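Long-range contacts in putative P4-specific DNA primase (Enterobacteria phage P4, PDB 1KA8), which binds the phage P4 replication origin, makes RNA primers and unwinds DNA as a helicase, this chain being its C-terminal winged-helix origin-binding domain: residues L12-Q17 against T85-K90; Y36-Y41 against L54-F59; P4-I9 against K68-N73. One frame throughout, in Å; residues are numbered along the deposited sequence.

Contact 1. Residues L12-Q17 against T85-K90; sequences LETLPQ and TNLTLK
Glu13 and Thr88 face each other as a hydrogen-bonded antiparallel pair: Glu13 N gives to Thr88 O and Thr88 N to Glu13 O, both at 2.8 Å. Leu12 with Leu89 and Thr14 with Leu87 are the non-hydrogen-bonded pairs to either side. Past the strand, Leu15 N still gives a hydrogen bond to Asn86 O, at 2.6 Å.

The tight side carries Leu12, Thr14, Leu87 and Leu89, and its three leucines are buried. Leu12 and Leu89 run alongside each other, CD2 to CD2 3.6 Å apart, while Thr14 CG2 meets Leu87 CD2, also at 3.6 Å. This face is turned to the helices of a winged-helix domain, with Leu37 over Leu12 and Leu87, and Leu63 and Leu67 of helix 56-69 against Leu87. Strand 12-14 forms one edge of the small sheet, and 82-89 is its middle strand.

The other face is more polar and lies nearer solvent. Thr88 turns its CG2 anti to the carbonyl carbon, and Leu15 crosses that methyl at about a right angle, CG to CG2 3.4 Å. Glu13 OE1 comes near Thr88 OG1, but at an angle too poor for a hydrogen bond. At the end of the pair, beyond the strands, Lys90 bends at its last torsion (chi4 68°) and curls back so that NZ bonds to Leu12 O, at a modelled length short enough to be doubtful, and to Gly10 O.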
loop_
_atom_site.group_PDB
_atom_site.type_symbol
_atom_site.label_atom_id
_atom_site.label_comp_id
_atom_site.label_asym_id
_atom_site.label_seq_id
_atom_site.Cartn_x
_atom_site.Cartn_y
_atom_site.Cartn_z
ATOM N N LEU A 12 3.877 -9.400 -10.569
ATOM C CA LEU A 12 3.901 -8.436 -11.659
ATOM C C LEU A 12 5.291 -8.042 -12.134
ATOM O O LEU A 12 6.226 -7.957 -11.334
ATOM C CB LEU A 12 3.144 -7.177 -11.250
ATOM C CG LEU A 12 1.691 -7.365 -10.816
ATOM C CD1 LEU A 12 1.142 -6.009 -10.464
ATOM C CD2 LEU A 12 0.852 -7.980 -11.928
ATOM N N GLU A 13 5.409 -7.802 -13.444
ATOM C CA GLU A 13 6.661 -7.382 -14.083
ATOM C C GLU A 13 6.410 -6.131 -14.895
ATOM O O GLU A 13 5.308 -5.921 -15.415
ATOM C CB GLU A 13 7.178 -8.420 -15.063
ATOM C CG GLU A 13 7.325 -9.820 -14.534
ATOM C CD GLU A 13 7.478 -10.835 -15.668
ATOM O OE1 GLU A 13 6.871 -10.595 -16.741
ATOM O OE2 GLU A 13 8.182 -11.867 -15.485
ATOM N N THR A 14 7.447 -5.313 -15.019
ATOM C CA THR A 14 7.369 -4.079 -15.799
ATOM C C THR A 14 7.828 -4.267 -17.248
ATOM O O THR A 14 8.684 -5.100 -17.537
ATOM C CB THR A 14 8.257 -2.994 -15.232
ATOM O OG1 THR A 14 9.379 -3.605 -14.586
ATOM C CG2 THR A 14 7.484 -2.118 -14.278
ATOM N N LEU A 15 7.256 -3.468 -18.149
ATOM C CA LEU A 15 7.580 -3.486 -19.576
ATOM C C LEU A 15 8.386 -2.237 -19.960
ATOM O O LEU A 15 8.223 -1.166 -19.371
ATOM C CB LEU A 15 6.295 -3.509 -20.416
ATOM C CG LEU A 15 5.435 -4.769 -20.527
ATOM C CD1 LEU A 15 4.155 -4.450 -21.284
ATOM C CD2 LEU A 15 6.212 -5.859 -21.237
ATOM N N PRO A 16 9.244 -2.353 -20.984
ATOM C CA PRO A 16 10.085 -1.253 -21.466
ATOM C C PRO A 16 9.270 -0.006 -21.780
ATOM O O PRO A 16 9.794 1.109 -21.810
ATOM C CB PRO A 16 10.722 -1.839 -22.715
ATOM C CG PRO A 16 10.744 -3.315 -22.433
ATOM C CD PRO A 16 9.396 -3.538 -21.845
ATOM N N GLN A 17 7.981 -0.208 -22.021
ATOM C CA GLN A 17 7.085 0.893 -22.345
ATOM C C GLN A 17 5.642 0.639 -21.903
ATOM O O GLN A 17 5.185 -0.508 -21.733
ATOM C CB GLN A 17 7.125 1.213 -23.859
ATOM C CG GLN A 17 6.632 0.101 -24.785
ATOM C CD GLN A 17 7.569 -1.094 -24.802
ATOM O OE1 GLN A 17 7.238 -2.155 -25.329
ATOM N NE2 GLN A 17 8.752 -0.922 -24.233
ATOM N N THR A 85 -1.145 0.313 -18.490
ATOM C CA THR A 85 0.072 0.304 -17.693
ATOM C C THR A 85 1.238 -0.319 -18.446
ATOM O O THR A 85 1.119 -0.678 -19.610
ATOM C CB THR A 85 -0.141 -0.474 -16.368
ATOM O OG1 THR A 85 -0.085 -1.888 -16.612
ATOM C CG2 THR A 85 -1.491 -0.128 -15.771
ATOM N N ASN A 86 2.368 -0.442 -17.772
ATOM C CA ASN A 86 3.537 -1.043 -18.369
ATOM C C ASN A 86 3.779 -2.312 -17.578
ATOM O O ASN A 86 4.928 -2.663 -17.287
ATOM C CB ASN A 86 4.739 -0.130 -18.206
ATOM C CG ASN A 86 5.157 0.007 -16.760
ATOM O OD1 ASN A 86 4.362 0.416 -15.925
ATOM N ND2 ASN A 86 6.401 -0.341 -16.453
ATOM N N LEU A 87 2.704 -3.009 -17.225
ATOM C CA LEU A 87 2.873 -4.213 -16.426
ATOM C C LEU A 87 2.276 -5.470 -17.037
ATOM O O LEU A 87 1.299 -5.412 -17.786
ATOM C CB LEU A 87 2.255 -3.995 -15.040
ATOM C CG LEU A 87 2.558 -2.666 -14.343
ATOM C CD1 LEU A 87 1.470 -2.364 -13.314
ATOM C CD2 LEU A 87 3.947 -2.712 -13.715
ATOM N N THR A 88 2.875 -6.612 -16.701
ATOM C CA THR A 88 2.380 -7.902 -17.174
ATOM C C THR A 88 2.560 -8.935 -16.083
ATOM O O THR A 88 3.381 -8.755 -15.173
ATOM C CB THR A 88 3.128 -8.417 -18.430
ATOM O OG1 THR A 88 4.379 -9.003 -18.043
ATOM C CG2 THR A 88 3.398 -7.285 -19.379
ATOM N N LEU A 89 1.811 -10.027 -16.183
ATOM C CA LEU A 89 1.911 -11.074 -15.177
ATOM C C LEU A 89 3.117 -11.966 -15.400
ATOM O O LEU A 89 3.374 -12.389 -16.519
ATOM C CB LEU A 89 0.657 -11.971 -15.152
ATOM C CG LEU A 89 -0.746 -11.370 -15.166
ATOM C CD1 LEU A 89 -1.686 -12.391 -14.588
ATOM C CD2 LEU A 89 -0.796 -10.070 -14.383
ATOM N N LYS A 90 3.857 -12.240 -14.330
ATOM C CA LYS A 90 5.001 -13.134 -14.401
ATOM C C LYS A 90 4.420 -14.493 -14.778
ATOM O O LYS A 90 3.225 -14.708 -14.652
ATOM C CB LYS A 90 5.694 -13.258 -13.040
ATOM C CG LYS A 90 6.341 -11.985 -12.510
ATOM C CD LYS A 90 7.150 -12.306 -11.258
ATOM C CE LYS A 90 7.947 -11.110 -10.749
ATOM N NZ LYS A 90 7.106 -9.986 -10.201
#

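Contact 2. Residues Y36-Y41 against L54-F59; sequences YLYHAY and LSLKMF
Tyr38 and Leu56 bring the two backbones together, their CA atoms 6.9 Å apart, where the first turn of helix 37-47 meets the start of helix 56-69. Ser55 is the N-cap of the second helix, and its OG accepts from Met58 N at 2.8 Å.

From helix 37-47 two tyrosines reach across to the chain just ahead of helix 56-69. Tyr38 holds its CG anti to the backbone N (chi1 -167°), which sends the ring over to Leu54: its OH donates to Leu54 O at 2.6 Å, in the carbonyl plane. Leu56 lies on one face of this ring, its CA making a CH-pi contact 4.1 Å from the ring centroid.

These are the two longer helices of the winged-helix fold, in its helix-turn-helix part, where 56-69 is probably the counterpart of the recognition helix. Met58 and Leu54, on this helix and just before it, pack on Lys68 and Val65 of the second subunit.

Phe59 points back toward both tyrosines and completes an aromatic cluster. The edge of Tyr38 meets the face of Phe59 in a T-shaped pair, centroids 5.7 Å apart and planes at 80°. Tyr41 meets Phe59 obliquely instead, with planes at 42°, CE1 of Phe59 lying over one Tyr41 face toward the rim. Leu54 N approaches the edge of the Tyr41 ring and gives a weak bond to Tyr41 OH, an atom whose place is less sure. Phe8 covers the cluster from helix 4-8, edge-to-face with Tyr41 and packed on Phe59, and Leu37 CG lies 4.3 Å from Phe59 CE2.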
loop_
_atom_site.group_PDB
_atom_site.type_symbol
_atom_site.label_atom_id
_atom_site.label_comp_id
_atom_site.label_asym_id
_atom_site.label_seq_id
_atom_site.Cartn_x
_atom_site.Cartn_y
_atom_site.Cartn_z
ATOM N N TYR A 36 -7.131 -6.977 -17.992
ATOM C CA TYR A 36 -7.277 -5.943 -16.972
ATOM C C TYR A 36 -6.624 -6.272 -15.647
ATOM O O TYR A 36 -6.891 -7.307 -15.031
ATOM C CB TYR A 36 -8.738 -5.619 -16.791
ATOM C CG TYR A 36 -9.378 -5.271 -18.100
ATOM C CD1 TYR A 36 -10.100 -6.233 -18.815
ATOM C CD2 TYR A 36 -9.289 -3.973 -18.621
ATOM C CE1 TYR A 36 -10.738 -5.911 -20.017
ATOM C CE2 TYR A 36 -9.919 -3.638 -19.820
ATOM C CZ TYR A 36 -10.644 -4.616 -20.499
ATOM O OH TYR A 36 -11.319 -4.300 -21.639
ATOM N N LEU A 37 -5.745 -5.368 -15.236
ATOM C CA LEU A 37 -4.991 -5.520 -14.009
ATOM C C LEU A 37 -5.921 -5.712 -12.819
ATOM O O LEU A 37 -5.740 -6.623 -12.006
ATOM C CB LEU A 37 -4.108 -4.298 -13.825
ATOM C CG LEU A 37 -3.026 -4.405 -12.767
ATOM C CD1 LEU A 37 -2.466 -5.800 -12.711
ATOM C CD2 LEU A 37 -1.953 -3.363 -13.063
ATOM N N TYR A 38 -6.940 -4.867 -12.734
ATOM C CA TYR A 38 -7.875 -4.977 -11.631
ATOM C C TYR A 38 -8.570 -6.342 -11.626
ATOM O O TYR A 38 -8.785 -6.915 -10.545
ATOM C CB TYR A 38 -8.915 -3.838 -11.678
ATOM C CG TYR A 38 -9.704 -3.722 -10.396
ATOM C CD1 TYR A 38 -9.058 -3.443 -9.195
ATOM C CD2 TYR A 38 -11.073 -3.988 -10.366
ATOM C CE1 TYR A 38 -9.745 -3.441 -7.994
ATOM C CE2 TYR A 38 -11.781 -3.991 -9.162
ATOM C CZ TYR A 38 -11.108 -3.719 -7.974
ATOM O OH TYR A 38 -11.776 -3.737 -6.759
ATOM N N HIS A 39 -8.913 -6.862 -12.815
ATOM C CA HIS A 39 -9.586 -8.159 -12.888
ATOM C C HIS A 39 -8.623 -9.234 -12.451
ATOM O O HIS A 39 -9.011 -10.185 -11.771
ATOM C CB HIS A 39 -10.068 -8.474 -14.289
ATOM C CG HIS A 39 -11.199 -7.624 -14.749
ATOM N ND1 HIS A 39 -11.516 -6.419 -14.161
ATOM C CD2 HIS A 39 -12.049 -7.769 -15.791
ATOM C CE1 HIS A 39 -12.512 -5.854 -14.821
ATOM N NE2 HIS A 39 -12.854 -6.653 -15.817
ATOM N N ALA A 40 -7.365 -9.082 -12.844
ATOM C CA ALA A 40 -6.346 -10.044 -12.459
ATOM C C ALA A 40 -6.316 -10.043 -10.936
ATOM O O ALA A 40 -6.277 -11.102 -10.295
ATOM C CB ALA A 40 -4.986 -9.632 -13.017
ATOM N N TYR A 41 -6.354 -8.843 -10.366
ATOM C CA TYR A 41 -6.345 -8.691 -8.917
ATOM C C TYR A 41 -7.481 -9.463 -8.224
ATOM O O TYR A 41 -7.243 -10.226 -7.284
ATOM C CB TYR A 41 -6.442 -7.225 -8.551
ATOM C CG TYR A 41 -6.598 -7.034 -7.083
ATOM C CD1 TYR A 41 -5.724 -7.644 -6.202
ATOM C CD2 TYR A 41 -7.624 -6.252 -6.569
ATOM C CE1 TYR A 41 -5.861 -7.480 -4.844
ATOM C CE2 TYR A 41 -7.776 -6.079 -5.208
ATOM C CZ TYR A 41 -6.887 -6.695 -4.341
ATOM O OH TYR A 41 -7.010 -6.512 -2.978
ATOM N N LEU A 54 -9.658 -4.621 -2.195
ATOM C CA LEU A 54 -9.540 -3.183 -2.321
ATOM C C LEU A 54 -10.351 -2.688 -3.522
ATOM O O LEU A 54 -10.487 -3.368 -4.538
ATOM C CB LEU A 54 -8.088 -2.770 -2.499
ATOM C CG LEU A 54 -7.126 -2.951 -1.327
ATOM C CD1 LEU A 54 -5.748 -2.370 -1.677
ATOM C CD2 LEU A 54 -7.689 -2.241 -0.121
ATOM N N SER A 55 -10.907 -1.496 -3.395
ATOM C CA SER A 55 -11.691 -0.910 -4.466
ATOM C C SER A 55 -10.725 -0.542 -5.577
ATOM O O SER A 55 -9.509 -0.530 -5.373
ATOM C CB SER A 55 -12.342 0.369 -3.972
ATOM O OG SER A 55 -11.338 1.298 -3.601
ATOM N N LEU A 56 -11.261 -0.226 -6.747
ATOM C CA LEU A 56 -10.423 0.184 -7.854
ATOM C C LEU A 56 -9.649 1.403 -7.379
ATOM O O LEU A 56 -8.438 1.468 -7.510
ATOM C CB LEU A 56 -11.312 0.522 -9.074
ATOM C CG LEU A 56 -10.838 1.030 -10.457
ATOM C CD1 LEU A 56 -10.492 2.500 -10.371
ATOM C CD2 LEU A 56 -9.659 0.212 -10.966
ATOM N N LYS A 57 -10.355 2.355 -6.789
ATOM C CA LYS A 57 -9.725 3.579 -6.313
ATOM C C LYS A 57 -8.590 3.315 -5.336
ATOM O O LYS A 57 -7.496 3.874 -5.471
ATOM C CB LYS A 57 -10.766 4.469 -5.650
ATOM C CG LYS A 57 -10.318 5.901 -5.438
ATOM C CD LYS A 57 -11.445 6.713 -4.784
ATOM C CE LYS A 57 -11.212 8.215 -4.905
ATOM N NZ LYS A 57 -11.081 8.649 -6.336
ATOM N N MET A 58 -8.854 2.459 -4.354
ATOM C CA MET A 58 -7.853 2.139 -3.344
ATOM C C MET A 58 -6.714 1.373 -3.966
ATOM O O MET A 58 -5.545 1.675 -3.727
ATOM C CB MET A 58 -8.485 1.350 -2.179
ATOM C CG MET A 58 -9.351 2.228 -1.236
ATOM S SD MET A 58 -8.443 3.717 -0.624
ATOM C CE MET A 58 -7.779 3.062 0.946
ATOM N N PHE A 59 -7.064 0.390 -4.782
ATOM C CA PHE A 59 -6.072 -0.420 -5.467
ATOM C C PHE A 59 -5.162 0.519 -6.257
ATOM O O PHE A 59 -3.932 0.459 -6.188
ATOM C CB PHE A 59 -6.771 -1.372 -6.428
ATOM C CG PHE A 59 -5.839 -2.295 -7.139
ATOM C CD1 PHE A 59 -5.556 -3.555 -6.612
ATOM C CD2 PHE A 59 -5.223 -1.898 -8.327
ATOM C CE1 PHE A 59 -4.672 -4.414 -7.254
ATOM C CE2 PHE A 59 -4.335 -2.746 -8.981
ATOM C CZ PHE A 59 -4.058 -4.011 -8.443
#

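Contact 3. Residues P4-I9 against K68-N73; sequences PTFDFI and KEYGLN
Phe6 and Tyr70 carry this contact, first of all by stacking. Their side chains come from opposite directions and overlap as an offset pair, centroids 4.3 Å apart and planes only 10° from parallel. The displacement puts Phe6 CZ over the Tyr70 ring toward its rim, and Tyr70 OH over a face of the Phe6 ring. With CG anti to the backbone N (chi1 179°), the Phe6 ring is carried out from helix 4-8 toward the end of helix 56-69.

The polar part is a single hydrogen bond across the segments, from Tyr70 OH to Phe6 O, 2.6 Å long. The donor stands 40° above the carbonyl plane, off the lone-pair directions, while the acceptor lies in the plane of the Tyr70 ring, at its edge. Phe6 thus engages the same tyrosine twice, with its ring by stacking and with its carbonyl by the bond, and together they would restrict how the tyrosine ring can turn.

Apolar packing comes from Ile9, which lies obliquely at the CE1-CD1 side of the Tyr70 ring, CB 3.6 Å from CE1 and CG2 3.7 Å from CD1. Its carbonyl O lies over the face opposite Phe6, toward the rim.

Charge enters through Glu69, whose OE2 lies 3.5 Å from Phe6 CE1 with the carboxylate steeply turned to the ring. The same oxygen lies close to Asp3 OD1 of the second subunit.

Directly after Tyr70, Gly71 takes a positive phi in a Schellman motif that ends helix 56-69. This is the corner of the winged-helix fold where the short first helix packs by the C-terminal end of the probable recognition-helix counterpart, here beside the second subunit.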
loop_
_atom_site.group_PDB
_atom_site.type_symbol
_atom_site.label_atom_id
_atom_site.label_comp_id
_atom_site.label_asym_id
_atom_site.label_seq_id
_atom_site.Cartn_x
_atom_site.Cartn_y
_atom_site.Cartn_z
ATOM N N PRO A 4 -2.403 -9.574 1.282
ATOM C CA PRO A 4 -2.561 -10.183 -0.033
ATOM C C PRO A 4 -2.351 -9.230 -1.203
ATOM O O PRO A 4 -1.703 -9.592 -2.179
ATOM C CB PRO A 4 -3.968 -10.784 0.035
ATOM C CG PRO A 4 -4.655 -9.872 0.954
ATOM C CD PRO A 4 -3.652 -9.700 2.048
ATOM N N THR A 5 -2.878 -8.020 -1.115
ATOM C CA THR A 5 -2.682 -7.072 -2.195
ATOM C C THR A 5 -1.194 -6.995 -2.544
ATOM O O THR A 5 -0.810 -6.986 -3.717
ATOM C CB THR A 5 -3.169 -5.676 -1.786
ATOM O OG1 THR A 5 -4.607 -5.650 -1.779
ATOM C CG2 THR A 5 -2.609 -4.621 -2.730
ATOM N N PHE A 6 -0.358 -6.947 -1.517
ATOM C CA PHE A 6 1.084 -6.883 -1.720
ATOM C C PHE A 6 1.639 -8.128 -2.418
ATOM O O PHE A 6 2.487 -8.022 -3.315
ATOM C CB PHE A 6 1.799 -6.749 -0.396
ATOM C CG PHE A 6 3.272 -6.707 -0.524
ATOM C CD1 PHE A 6 3.909 -5.521 -0.904
ATOM C CD2 PHE A 6 4.025 -7.853 -0.302
ATOM C CE1 PHE A 6 5.319 -5.470 -1.069
ATOM C CE2 PHE A 6 5.423 -7.829 -0.458
ATOM C CZ PHE A 6 6.082 -6.632 -0.846
ATOM N N ASP A 7 1.187 -9.304 -1.984
ATOM C CA ASP A 7 1.642 -10.559 -2.592
ATOM C C ASP A 7 1.288 -10.594 -4.067
ATOM O O ASP A 7 2.099 -10.993 -4.892
ATOM C CB ASP A 7 1.012 -11.765 -1.899
ATOM C CG ASP A 7 1.276 -11.780 -0.407
ATOM O OD1 ASP A 7 2.228 -11.080 0.043
ATOM O OD2 ASP A 7 0.536 -12.500 0.303
ATOM N N PHE A 8 0.070 -10.175 -4.389
ATOM C CA PHE A 8 -0.383 -10.129 -5.763
ATOM C C PHE A 8 0.612 -9.327 -6.585
ATOM O O PHE A 8 1.051 -9.767 -7.639
ATOM C CB PHE A 8 -1.748 -9.458 -5.843
ATOM C CG PHE A 8 -2.167 -9.100 -7.243
ATOM C CD1 PHE A 8 -2.736 -10.055 -8.082
ATOM C CD2 PHE A 8 -1.993 -7.802 -7.725
ATOM C CE1 PHE A 8 -3.128 -9.725 -9.375
ATOM C CE2 PHE A 8 -2.380 -7.466 -9.010
ATOM C CZ PHE A 8 -2.949 -8.431 -9.835
ATOM N N ILE A 9 0.959 -8.142 -6.103
ATOM C CA ILE A 9 1.902 -7.278 -6.809
ATOM C C ILE A 9 3.240 -7.988 -7.025
ATOM O O ILE A 9 4.100 -7.537 -7.790
ATOM C CB ILE A 9 2.123 -5.974 -6.021
ATOM C CG1 ILE A 9 0.771 -5.360 -5.647
ATOM C CG2 ILE A 9 2.940 -4.997 -6.833
ATOM C CD1 ILE A 9 -0.174 -5.197 -6.789
ATOM N N LYS A 68 6.975 0.146 -6.045
ATOM C CA LYS A 68 8.236 0.753 -5.615
ATOM C C LYS A 68 8.874 -0.145 -4.565
ATOM O O LYS A 68 10.096 -0.329 -4.542
ATOM C CB LYS A 68 8.010 2.136 -4.982
ATOM C CG LYS A 68 8.784 3.288 -5.658
ATOM C CD LYS A 68 10.241 2.910 -6.061
ATOM C CE LYS A 68 10.891 3.979 -6.996
ATOM N NZ LYS A 68 12.131 3.549 -7.756
ATOM N N GLU A 69 8.032 -0.686 -3.686
ATOM C CA GLU A 69 8.504 -1.571 -2.634
ATOM C C GLU A 69 9.195 -2.791 -3.229
ATOM O O GLU A 69 10.127 -3.345 -2.643
ATOM C CB GLU A 69 7.349 -2.017 -1.742
ATOM C CG GLU A 69 6.912 -0.970 -0.743
ATOM C CD GLU A 69 6.073 -1.578 0.344
ATOM O OE1 GLU A 69 6.463 -1.465 1.531
ATOM O OE2 GLU A 69 5.030 -2.183 0.006
ATOM N N TYR A 70 8.732 -3.214 -4.399
ATOM C CA TYR A 70 9.334 -4.355 -5.086
ATOM C C TYR A 70 10.465 -3.860 -5.987
ATOM O O TYR A 70 11.107 -4.642 -6.673
ATOM C CB TYR A 70 8.283 -5.085 -5.929
ATOM C CG TYR A 70 7.395 -6.055 -5.160
ATOM C CD1 TYR A 70 6.044 -5.757 -4.896
ATOM C CD2 TYR A 70 7.870 -7.326 -4.804
ATOM C CE1 TYR A 70 5.193 -6.710 -4.320
ATOM C CE2 TYR A 70 7.028 -8.281 -4.231
ATOM C CZ TYR A 70 5.695 -7.972 -4.000
ATOM O OH TYR A 70 4.863 -8.960 -3.503
ATOM N N GLY A 71 10.691 -2.553 -5.984
ATOM C CA GLY A 71 11.743 -1.983 -6.802
ATOM C C GLY A 71 11.403 -1.848 -8.273
ATOM O O GLY A 71 12.277 -1.922 -9.125
ATOM N N LEU A 72 10.131 -1.645 -8.580
ATOM C CA LEU A 72 9.702 -1.500 -9.964
ATOM C C LEU A 72 9.159 -0.099 -10.210
ATOM O O LEU A 72 8.689 0.571 -9.284
ATOM C CB LEU A 72 8.614 -2.523 -10.294
ATOM C CG LEU A 72 8.911 -3.917 -9.752
ATOM C CD1 LEU A 72 7.810 -4.888 -10.112
ATOM C CD2 LEU A 72 10.236 -4.367 -10.303
ATOM N N ASN A 73 9.212 0.327 -11.468
ATOM C CA ASN A 73 8.740 1.649 -11.888
ATOM C C ASN A 73 7.370 1.625 -12.561
ATOM O O ASN A 73 7.276 1.303 -13.752
ATOM C CB ASN A 73 9.677 2.258 -12.931
ATOM C CG ASN A 73 10.895 2.890 -12.342
ATOM O OD1 ASN A 73 11.617 3.597 -13.051
ATOM N ND2 ASN A 73 11.148 2.648 -11.049
#

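How the contacts relate
Contact 2 is the buried one, about 6 Å from the chain centre to its own centre; contacts 1 and 3 lie farther out, each about 10 Å from it, and are partly exposed. Contacts 2 and 3 share helix 56-69, one at its start and the other at its end, and both touch the second subunit, which contact 1 does not. Leu37 joins contact 2 to the sheet of contact 1, while Asn86 ND2 bonds to Asn73 O, tying contact 1 to contact 3. Backbone strand pairing dominates contact 1. Contacts 2 and 3 each bond a tyrosine hydroxyl to a backbone carbonyl, but differ in a buried three-ring cluster against one offset stack beside the second subunit.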